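PDB 3N6Z: putative immunoglobulin A1 protease from Bacteroides ovatus, which is of unproven function but may cleave immunoglobulin A1, and is built largely as a parallel beta-solenoid of short strands. Local coordinates for residues 212-223 against 237-246; 274-285 against 307-318. All coordinates share one frame; numbering follows the deposited sequence. Where two conformers were deposited one is given.

Contact 1: 212-223 against 237-246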
loop_
_atom_site.group_PDB
_atom_site.type_symbol
_atom_site.label_atom_id
_atom_site.label_comp_id
_atom_site.label_asym_id
_atom_site.label_seq_id
_atom_site.Cartn_x
_atom_site.Cartn_y
_atom_site.Cartn_z
ATOM N N ASP A 212 5.129 -12.886 1.188
ATOM C CA ASP A 212 6.562 -12.636 1.214
ATOM C C ASP A 212 7.268 -14.004 1.140
ATOM O O ASP A 212 7.243 -14.776 2.091
ATOM C CB ASP A 212 7.021 -11.850 2.433
ATOM C CG ASP A 212 8.464 -11.435 2.339
ATOM O OD1 ASP A 212 9.255 -12.067 1.612
ATOM O OD2 ASP A 212 8.841 -10.475 3.037
ATOM N N ARG A 213 7.884 -14.261 -0.010
ATOM C CA ARG A 213 8.525 -15.551 -0.291
ATOM C C ARG A 213 9.998 -15.576 0.042
ATOM O O ARG A 213 10.671 -16.567 -0.292
ATOM C CB ARG A 213 8.265 -15.976 -1.744
ATOM C CG ARG A 213 6.820 -16.278 -1.919
ATOM C CD ARG A 213 6.392 -16.789 -3.261
ATOM N NE ARG A 213 4.929 -16.882 -3.227
ATOM C CZ ARG A 213 4.156 -17.286 -4.226
ATOM N NH1 ARG A 213 4.685 -17.646 -5.400
ATOM N NH2 ARG A 213 2.836 -17.313 -4.044
ATOM N N ALA A 214 10.515 -14.572 0.759
ATOM C CA ALA A 214 11.921 -14.620 1.216
ATOM C C ALA A 214 12.185 -15.903 1.997
ATOM O O ALA A 214 11.365 -16.351 2.818
ATOM C CB ALA A 214 12.256 -13.402 2.093
ATOM N N ALA A 215 13.358 -16.480 1.763
ATOM C CA ALA A 215 13.740 -17.699 2.482
ATOM C C ALA A 215 13.846 -17.510 3.994
ATOM O O ALA A 215 13.682 -18.457 4.747
ATOM C CB ALA A 215 15.065 -18.292 1.909
ATOM N N SER A 216 14.157 -16.280 4.404
ATOM C CA SER A 216 14.149 -15.883 5.810
ATOM C C SER A 216 13.932 -14.370 5.914
ATOM O O SER A 216 14.093 -13.631 4.954
ATOM C CB SER A 216 15.447 -16.297 6.522
ATOM O OG SER A 216 16.545 -15.503 6.096
ATOM N N GLY A 217 13.512 -13.923 7.079
ATOM C CA GLY A 217 13.290 -12.509 7.297
ATOM C C GLY A 217 12.097 -11.913 6.537
ATOM O O GLY A 217 12.092 -10.719 6.225
ATOM N N GLY A 218 11.091 -12.722 6.240
ATOM C CA GLY A 218 9.875 -12.222 5.609
ATOM C C GLY A 218 9.190 -11.161 6.449
ATOM O O GLY A 218 9.258 -11.182 7.681
ATOM N N LYS A 219 8.486 -10.261 5.775
ATOM C CA LYS A 219 7.768 -9.141 6.397
ATOM C C LYS A 219 6.509 -8.887 5.571
ATOM O O LYS A 219 6.534 -8.121 4.614
ATOM C CB LYS A 219 8.649 -7.889 6.463
ATOM C CG LYS A 219 10.040 -8.078 7.078
ATOM C CD LYS A 219 10.941 -6.852 6.862
ATOM C CE LYS A 219 12.417 -7.206 6.966
ATOM N NZ LYS A 219 12.848 -8.102 5.848
ATOM N N ALA A 220 5.426 -9.578 5.921
ATOM C CA ALA A 220 4.185 -9.553 5.135
ATOM C C ALA A 220 3.064 -8.887 5.924
ATOM O O ALA A 220 2.797 -9.261 7.067
ATOM C CB ALA A 220 3.768 -10.957 4.717
ATOM N N GLY A 221 2.425 -7.880 5.324
ATOM C CA GLY A 221 1.298 -7.184 5.951
ATOM C C GLY A 221 0.147 -6.990 4.993
ATOM O O GLY A 221 0.346 -6.735 3.804
ATOM N N GLY A 222 -1.068 -6.939 5.531
ATOM C CA GLY A 222 -2.242 -6.675 4.706
ATOM C C GLY A 222 -2.155 -5.329 4.020
ATOM O O GLY A 222 -2.599 -5.177 2.882
ATOM N N ILE A 223 -1.587 -4.335 4.732
ATOM C CA ILE A 223 -1.417 -2.971 4.225
ATOM C C ILE A 223 0.041 -2.670 3.834
ATOM O O ILE A 223 0.303 -2.249 2.684
ATOM C CB ILE A 223 -1.952 -1.925 5.218
ATOM C CG1 ILE A 223 -3.454 -2.143 5.421
ATOM C CG2 ILE A 223 -1.621 -0.462 4.791
ATOM C CD1 ILE A 223 -4.365 -1.811 4.230
ATOM N N CYS A 237 -7.377 2.139 8.211
ATOM C CA CYS A 237 -7.139 1.127 7.174
ATOM C C CYS A 237 -7.612 -0.235 7.608
ATOM O O CYS A 237 -7.584 -0.571 8.787
ATOM C CB CYS A 237 -5.661 1.013 6.805
ATOM S SG CYS A 237 -4.972 2.495 6.022
ATOM N N TYR A 238 -8.015 -1.052 6.641
ATOM C CA TYR A 238 -8.278 -2.469 6.875
ATOM C C TYR A 238 -7.908 -3.301 5.670
ATOM O O TYR A 238 -7.820 -2.785 4.556
ATOM C CB TYR A 238 -9.731 -2.708 7.353
ATOM C CG TYR A 238 -10.745 -3.133 6.331
ATOM C CD1 TYR A 238 -11.395 -2.212 5.509
ATOM C CD2 TYR A 238 -11.070 -4.474 6.179
ATOM C CE1 TYR A 238 -12.355 -2.630 4.572
ATOM C CE2 TYR A 238 -12.021 -4.896 5.264
ATOM C CZ TYR A 238 -12.653 -3.979 4.445
ATOM O OH TYR A 238 -13.600 -4.424 3.556
ATOM N N ALA A 239 -7.737 -4.596 5.894
ATOM C CA ALA A 239 -7.423 -5.527 4.833
ATOM C C ALA A 239 -8.175 -6.826 5.020
ATOM O O ALA A 239 -8.479 -7.227 6.143
ATOM C CB ALA A 239 -5.905 -5.792 4.756
ATOM N N TYR A 240 -8.445 -7.498 3.906
ATOM C CA TYR A 240 -9.079 -8.804 3.946
ATOM C C TYR A 240 -8.552 -9.826 2.982
ATOM O O TYR A 240 -9.046 -10.977 2.940
ATOM C CB TYR A 240 -10.592 -8.690 3.930
ATOM C CG TYR A 240 -11.283 -8.159 2.693
ATOM C CD1 TYR A 240 -11.338 -6.798 2.431
ATOM C CD2 TYR A 240 -12.017 -9.016 1.867
ATOM C CE1 TYR A 240 -12.078 -6.297 1.372
ATOM C CE2 TYR A 240 -12.744 -8.516 0.765
ATOM C CZ TYR A 240 -12.787 -7.145 0.551
ATOM O OH TYR A 240 -13.485 -6.566 -0.495
ATOM N N GLY A 241 -7.509 -9.493 2.239
ATOM C CA GLY A 241 -6.827 -10.554 1.471
ATOM C C GLY A 241 -5.900 -11.440 2.314
ATOM O O GLY A 241 -5.356 -11.010 3.318
ATOM N N ALA A 242 -5.728 -12.688 1.940
ATOM C CA ALA A 242 -4.850 -13.609 2.683
ATOM C C ALA A 242 -3.408 -13.107 2.698
ATOM O O ALA A 242 -2.896 -12.729 1.658
ATOM C CB ALA A 242 -4.907 -14.998 2.047
ATOM N N VAL A 243 -2.773 -13.126 3.867
ATOM C CA VAL A 243 -1.403 -12.622 4.048
ATOM C C VAL A 243 -0.541 -13.785 4.530
ATOM O O VAL A 243 -0.930 -14.493 5.470
ATOM C CB VAL A 243 -1.298 -11.447 5.055
ATOM C CG1 VAL A 243 0.092 -10.839 5.065
ATOM C CG2 VAL A 243 -2.358 -10.410 4.789
ATOM N N SER A 244 0.619 -13.984 3.912
ATOM C CA SER A 244 1.504 -15.074 4.296
ATOM C C SER A 244 2.978 -14.747 4.093
ATOM O O SER A 244 3.324 -13.849 3.332
ATOM C CB SER A 244 1.107 -16.332 3.531
ATOM O OG SER A 244 1.367 -16.147 2.164
ATOM N N ALA A 245 3.825 -15.457 4.842
ATOM C CA ALA A 245 5.268 -15.426 4.636
ATOM C C ALA A 245 5.794 -16.852 4.711
ATOM O O ALA A 245 5.360 -17.641 5.568
ATOM C CB ALA A 245 5.982 -14.522 5.696
ATOM N N THR A 246 6.760 -17.166 3.852
ATOM C CA THR A 246 7.469 -18.449 3.910
ATOM C C THR A 246 8.185 -18.632 5.243
ATOM O O THR A 246 8.085 -19.697 5.857
ATOM C CB THR A 246 8.477 -18.502 2.758
ATOM O OG1 THR A 246 7.755 -18.444 1.535
ATOM C CG2 THR A 246 9.364 -19.724 2.812
HETATM O O HOH W 1 9.373 -19.234 -0.537
#
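Val243 packs its two methyls against Ala220 of strand 218-221 and Gly222 just after it. With CG1 anti to the backbone N (chi1 -172°), that methyl rests 3.7 Å from Ala220 CB, while CG2 lies 3.7 Å from Gly222 CA. The axes of strands 218-221 and 243-245 run antiparallel, on facing sheets of a parallel beta-solenoid, and small residues suit the gap: Ala220 CB comes within 3.2 Å of Ser244 O, and a side-chain carbon on Gly222 would clash with the methyl of Ala239. Farther along, Ile223 reaches across with CD1, which touches Cys237 CB at 4.0 Å.

At the other end the segments join as parallel neighbours in one sheet. Asp212 N donates to Ser244 O, and Thr246 N to Asp212 O at 3.0 Å, nearly straight (163°). The Asp212 carboxylate takes Ala214 N on OD1 in an Asx turn and also Gly181 N, whereas Lys219 N meets OD2 from above the carboxylate plane, 2.8 Å away. Thr246 OG1 and Arg213 O share a water. Apolar contacts thus fill the space between the sheets, while Ala214 N and Lys219 N, gripping the buried carboxylate, probably hold the loop's shape and Gly181 N ties it to the preceding coil.

Contact 2: 274-285 against 307-318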
loop_
_atom_site.group_PDB
_atom_site.type_symbol
_atom_site.label_atom_id
_atom_site.label_comp_id
_atom_site.label_asym_id
_atom_site.label_seq_id
_atom_site.Cartn_x
_atom_site.Cartn_y
_atom_site.Cartn_z
ATOM N N LEU A 274 -4.090 -15.289 8.099
ATOM C CA LEU A 274 -2.666 -15.006 8.240
ATOM C C LEU A 274 -1.921 -16.312 8.445
ATOM O O LEU A 274 -2.270 -17.092 9.354
ATOM C CB LEU A 274 -2.421 -14.085 9.434
ATOM C CG LEU A 274 -3.255 -12.816 9.544
ATOM C CD1 LEU A 274 -2.864 -12.041 10.808
ATOM C CD2 LEU A 274 -3.026 -11.916 8.318
ATOM N N THR A 275 -0.899 -16.535 7.613
ATOM C CA THR A 275 -0.155 -17.789 7.594
ATOM C C THR A 275 1.353 -17.583 7.567
ATOM O O THR A 275 1.883 -16.971 6.650
ATOM C CB THR A 275 -0.573 -18.646 6.396
ATOM O OG1 THR A 275 -1.991 -18.811 6.408
ATOM C CG2 THR A 275 0.157 -20.002 6.393
ATOM N N GLY A 276 2.046 -18.084 8.589
ATOM C CA GLY A 276 3.511 -18.203 8.579
ATOM C C GLY A 276 3.818 -19.654 8.297
ATOM O O GLY A 276 3.408 -20.519 9.060
ATOM N N VAL A 277 4.535 -19.935 7.208
ATOM C CA VAL A 277 4.773 -21.326 6.813
ATOM C C VAL A 277 5.783 -22.015 7.738
ATOM O O VAL A 277 5.465 -23.040 8.340
ATOM C CB VAL A 277 5.172 -21.430 5.339
ATOM C CG1 VAL A 277 5.429 -22.902 4.981
ATOM C CG2 VAL A 277 4.063 -20.841 4.456
ATOM N N ASP A 278 6.972 -21.452 7.867
ATOM C CA ASP A 278 7.987 -22.010 8.754
ATOM C C ASP A 278 7.582 -21.870 10.215
ATOM O O ASP A 278 6.998 -20.864 10.608
ATOM C CB ASP A 278 9.311 -21.306 8.532
ATOM C CG ASP A 278 10.476 -22.050 9.096
ATOM O OD1 ASP A 278 10.833 -21.832 10.276
ATOM O OD2 ASP A 278 11.092 -22.815 8.332
ATOM N N ALA A 279 7.954 -22.861 11.029
ATOM C CA ALA A 279 7.684 -22.842 12.473
ATOM C C ALA A 279 8.288 -21.645 13.219
ATOM O O ALA A 279 7.798 -21.286 14.286
ATOM C CB ALA A 279 8.205 -24.123 13.100
ATOM N N SER A 280 9.341 -21.032 12.677
ATOM C CA SER A 280 9.997 -19.884 13.294
ATOM C C SER A 280 9.246 -18.585 13.014
ATOM O O SER A 280 9.664 -17.523 13.489
ATOM C CB SER A 280 11.425 -19.753 12.782
ATOM O OG SER A 280 11.428 -19.415 11.411
ATOM N N SER A 281 8.188 -18.653 12.202
ATOM C CA SER A 281 7.395 -17.472 11.875
ATOM C C SER A 281 6.672 -16.894 13.092
ATOM O O SER A 281 6.421 -17.575 14.083
ATOM C CB SER A 281 6.377 -17.798 10.784
ATOM O OG SER A 281 6.992 -18.252 9.587
ATOM N N THR A 282 6.361 -15.606 13.000
ATOM C CA THR A 282 5.531 -14.920 13.997
ATOM C C THR A 282 4.326 -14.338 13.264
ATOM O O THR A 282 4.460 -13.772 12.182
ATOM C CB THR A 282 6.313 -13.855 14.784
ATOM O OG1 THR A 282 6.889 -12.910 13.877
ATOM C CG2 THR A 282 7.419 -14.517 15.604
ATOM N N VAL A 283 3.152 -14.495 13.860
ATOM C CA VAL A 283 1.903 -14.017 13.297
ATOM C C VAL A 283 1.166 -13.170 14.306
ATOM O O VAL A 283 0.849 -13.640 15.406
ATOM C CB VAL A 283 1.049 -15.184 12.801
ATOM C CG1 VAL A 283 -0.302 -14.677 12.289
ATOM C CG2 VAL A 283 1.789 -15.996 11.734
ATOM N N GLY A 284 0.901 -11.925 13.933
ATOM C CA GLY A 284 0.142 -10.986 14.783
ATOM C C GLY A 284 -1.094 -10.541 14.027
ATOM O O GLY A 284 -1.019 -10.211 12.825
ATOM N N ARG A 285 -2.243 -10.480 14.686
ATOM C CA ARG A 285 -3.443 -10.053 13.948
ATOM C C ARG A 285 -3.203 -8.675 13.350
ATOM O O ARG A 285 -3.693 -8.399 12.258
ATOM C CB ARG A 285 -4.714 -10.103 14.776
ATOM C CG ARG A 285 -5.031 -11.469 15.338
ATOM C CD ARG A 285 -6.453 -11.575 15.896
ATOM N NE ARG A 285 -6.628 -10.732 17.075
ATOM C CZ ARG A 285 -7.457 -10.982 18.085
ATOM N NH1 ARG A 285 -8.282 -12.023 18.035
ATOM N NH2 ARG A 285 -7.454 -10.176 19.137
ATOM N N LEU A 307 -5.441 -17.901 11.912
ATOM C CA LEU A 307 -4.008 -17.668 12.083
ATOM C C LEU A 307 -3.346 -19.046 12.160
ATOM O O LEU A 307 -3.756 -19.906 12.946
ATOM C CB LEU A 307 -3.675 -16.832 13.335
ATOM C CG LEU A 307 -3.633 -15.296 13.218
ATOM C CD1 LEU A 307 -4.997 -14.733 12.816
ATOM C CD2 LEU A 307 -3.129 -14.669 14.540
ATOM N N LYS A 308 -2.300 -19.227 11.358
ATOM C CA LYS A 308 -1.556 -20.491 11.287
ATOM C C LYS A 308 -0.059 -20.262 11.269
ATOM O O LYS A 308 0.435 -19.346 10.603
ATOM C CB LYS A 308 -1.955 -21.315 10.062
ATOM C CG LYS A 308 -3.349 -21.911 10.128
ATOM C CD LYS A 308 -3.623 -22.795 8.940
ATOM C CE LYS A 308 -4.961 -23.504 9.066
ATOM N NZ LYS A 308 -5.187 -24.442 7.903
ATOM N N VAL A 309 0.660 -21.104 12.011
ATOM C CA VAL A 309 2.112 -21.184 11.953
ATOM C C VAL A 309 2.446 -22.661 11.790
ATOM O O VAL A 309 2.011 -23.487 12.611
ATOM C CB VAL A 309 2.797 -20.592 13.196
ATOM C CG1 VAL A 309 4.337 -20.887 13.169
ATOM C CG2 VAL A 309 2.552 -19.096 13.259
ATOM N N ASN A 310 3.197 -23.003 10.750
ATOM C CA ASN A 310 3.573 -24.409 10.483
ATOM C C ASN A 310 2.358 -25.336 10.468
ATOM O O ASN A 310 2.370 -26.407 11.081
ATOM C CB ASN A 310 4.650 -24.844 11.479
ATOM C CG ASN A 310 5.244 -26.203 11.150
ATOM O OD1 ASN A 310 5.301 -26.608 9.976
ATOM N ND2 ASN A 310 5.671 -26.909 12.179
ATOM N N GLU A 311 1.312 -24.869 9.793
ATOM C CA GLU A 311 0.028 -25.580 9.617
ATOM C C GLU A 311 -0.823 -25.769 10.889
ATOM O O GLU A 311 -1.898 -26.355 10.820
ATOM C CB GLU A 311 0.238 -26.915 8.866
ATOM C CG GLU A 311 0.915 -26.725 7.520
ATOM C CD GLU A 311 1.042 -28.001 6.691
ATOM O OE1 GLU A 311 1.042 -29.110 7.268
ATOM O OE2 GLU A 311 1.159 -27.884 5.448
ATOM N N LYS A 312 -0.377 -25.241 12.022
ATOM C CA LYS A 312 -1.089 -25.370 13.293
ATOM C C LYS A 312 -1.842 -24.066 13.494
ATOM O O LYS A 312 -1.262 -22.990 13.355
ATOM C CB LYS A 312 -0.108 -25.593 14.446
ATOM N N THR A 313 -3.128 -24.164 13.824
ATOM C CA THR A 313 -3.933 -22.985 14.165
ATOM C C THR A 313 -3.468 -22.405 15.489
ATOM O O THR A 313 -3.251 -23.168 16.459
ATOM C CB THR A 313 -5.438 -23.337 14.220
ATOM O OG1 THR A 313 -5.860 -23.711 12.910
ATOM C CG2 THR A 313 -6.281 -22.143 14.680
ATOM N N ILE A 314 -3.324 -21.083 15.550
ATOM C CA ILE A 314 -2.896 -20.307 16.713
ATOM C C ILE A 314 -4.106 -19.533 17.223
ATOM O O ILE A 314 -4.900 -19.071 16.412
ATOM C CB ILE A 314 -1.800 -19.248 16.300
ATOM C CG1 ILE A 314 -0.565 -19.936 15.713
ATOM C CG2 ILE A 314 -1.414 -18.300 17.457
ATOM C CD1 ILE A 314 -0.003 -21.080 16.526
ATOM N N THR A 315 -4.217 -19.410 18.535
ATOM C CA THR A 315 -5.164 -18.522 19.159
ATOM C C THR A 315 -4.458 -17.193 19.367
ATOM O O THR A 315 -3.220 -17.148 19.524
ATOM C CB THR A 315 -5.577 -19.082 20.498
ATOM O OG1 THR A 315 -4.411 -19.175 21.324
ATOM C CG2 THR A 315 -6.217 -20.461 20.290
ATOM N N ALA A 316 -5.222 -16.108 19.291
ATOM C CA ALA A 316 -4.725 -14.805 19.706
ATOM C C ALA A 316 -5.605 -14.212 20.784
ATOM O O ALA A 316 -6.834 -14.256 20.687
ATOM C CB ALA A 316 -4.705 -13.864 18.473
ATOM N N SER A 317 -4.974 -13.585 21.758
ATOM C CA SER A 317 -5.668 -12.939 22.867
ATOM C C SER A 317 -5.841 -11.450 22.600
ATOM O O SER A 317 -4.976 -10.819 22.012
ATOM C CB SER A 317 -4.886 -13.123 24.169
ATOM O OG SER A 317 -4.793 -14.491 24.512
ATOM N N ASP A 318 -6.949 -10.888 23.054
ATOM C CA ASP A 318 -7.189 -9.458 22.916
ATOM C C ASP A 318 -6.171 -8.618 23.697
ATOM O O ASP A 318 -5.826 -8.932 24.838
ATOM C CB ASP A 318 -8.583 -9.069 23.401
ATOM C CG ASP A 318 -9.717 -9.532 22.517
ATOM O OD1 ASP A 318 -9.504 -9.957 21.363
ATOM O OD2 ASP A 318 -10.883 -9.433 23.013
HETATM O O HOH W 2 1.247 -22.498 8.316
HETATM O O HOH W 3 5.191 -25.547 7.437
HETATM O O HOH W 4 -9.392 -12.704 20.668
#
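Arg285 reaches from the turn after strand 282-284 to Asp318, tying two successive coils of the parallel beta-solenoid with a salt bridge. Its chain bends at chi3 (-67°), bringing one face of the guanidinium under Ala316 CB, which sits off-centre toward the rim. NH2 approaches Asp318 OD1 in the guanidinium plane, 3.0 Å away, on the anti lone pair of that oxygen. Arg285 NE and NH2 also donate to the carbonyls of His328 and Gly329, and Asp318 OD1 accepts from Ala331 N, so both charged groups are gripped by backbone as well. A methionine here would probably leave the Asp318 carboxylate without its charged mate and those two carbonyls without their donor.

Strands 274-276 and 307-309 pair in parallel through Lys308 N to Leu274 O, Gly276 N to Lys308 O and Asn310 N to Gly276 O. Leu274 and Leu307 lie side by side, with their CD1 methyls 4.0 Å apart. Val283 slides in from the facing strand, its branched shape giving each neighbour one methyl: CG1 meets Leu307 CG at 3.5 Å, and CG2 meets Val309 CG2 at the same distance. Gly276 fits because a side chain there would run into Ser281 CB. Beyond it, one water donates to Val277 O at 2.7 Å and to Asn310 OD1 at 2.8 Å.

In the fold
Contact 1 is mostly buried and nearer the centre of the chain; contact 2, about 12 Å away between centres, is only partly buried and has more exposed residues. They meet in one sheet, where strands 243-245 and 274-276 are neighbours: Ala245 O lies 2.9 Å from Val277 N, a probable hydrogen bond that carries the ladder from one coil to the next. Both set a strand of this sheet against one of the facing five-stranded sheet, with aliphatic side chains between. Each also has an Asx-turn aspartate and bridging water, but Asp212 of contact 1 is buried and Asp278 of contact 2 partly exposed, and only contact 2 adds a salt bridge between its segments.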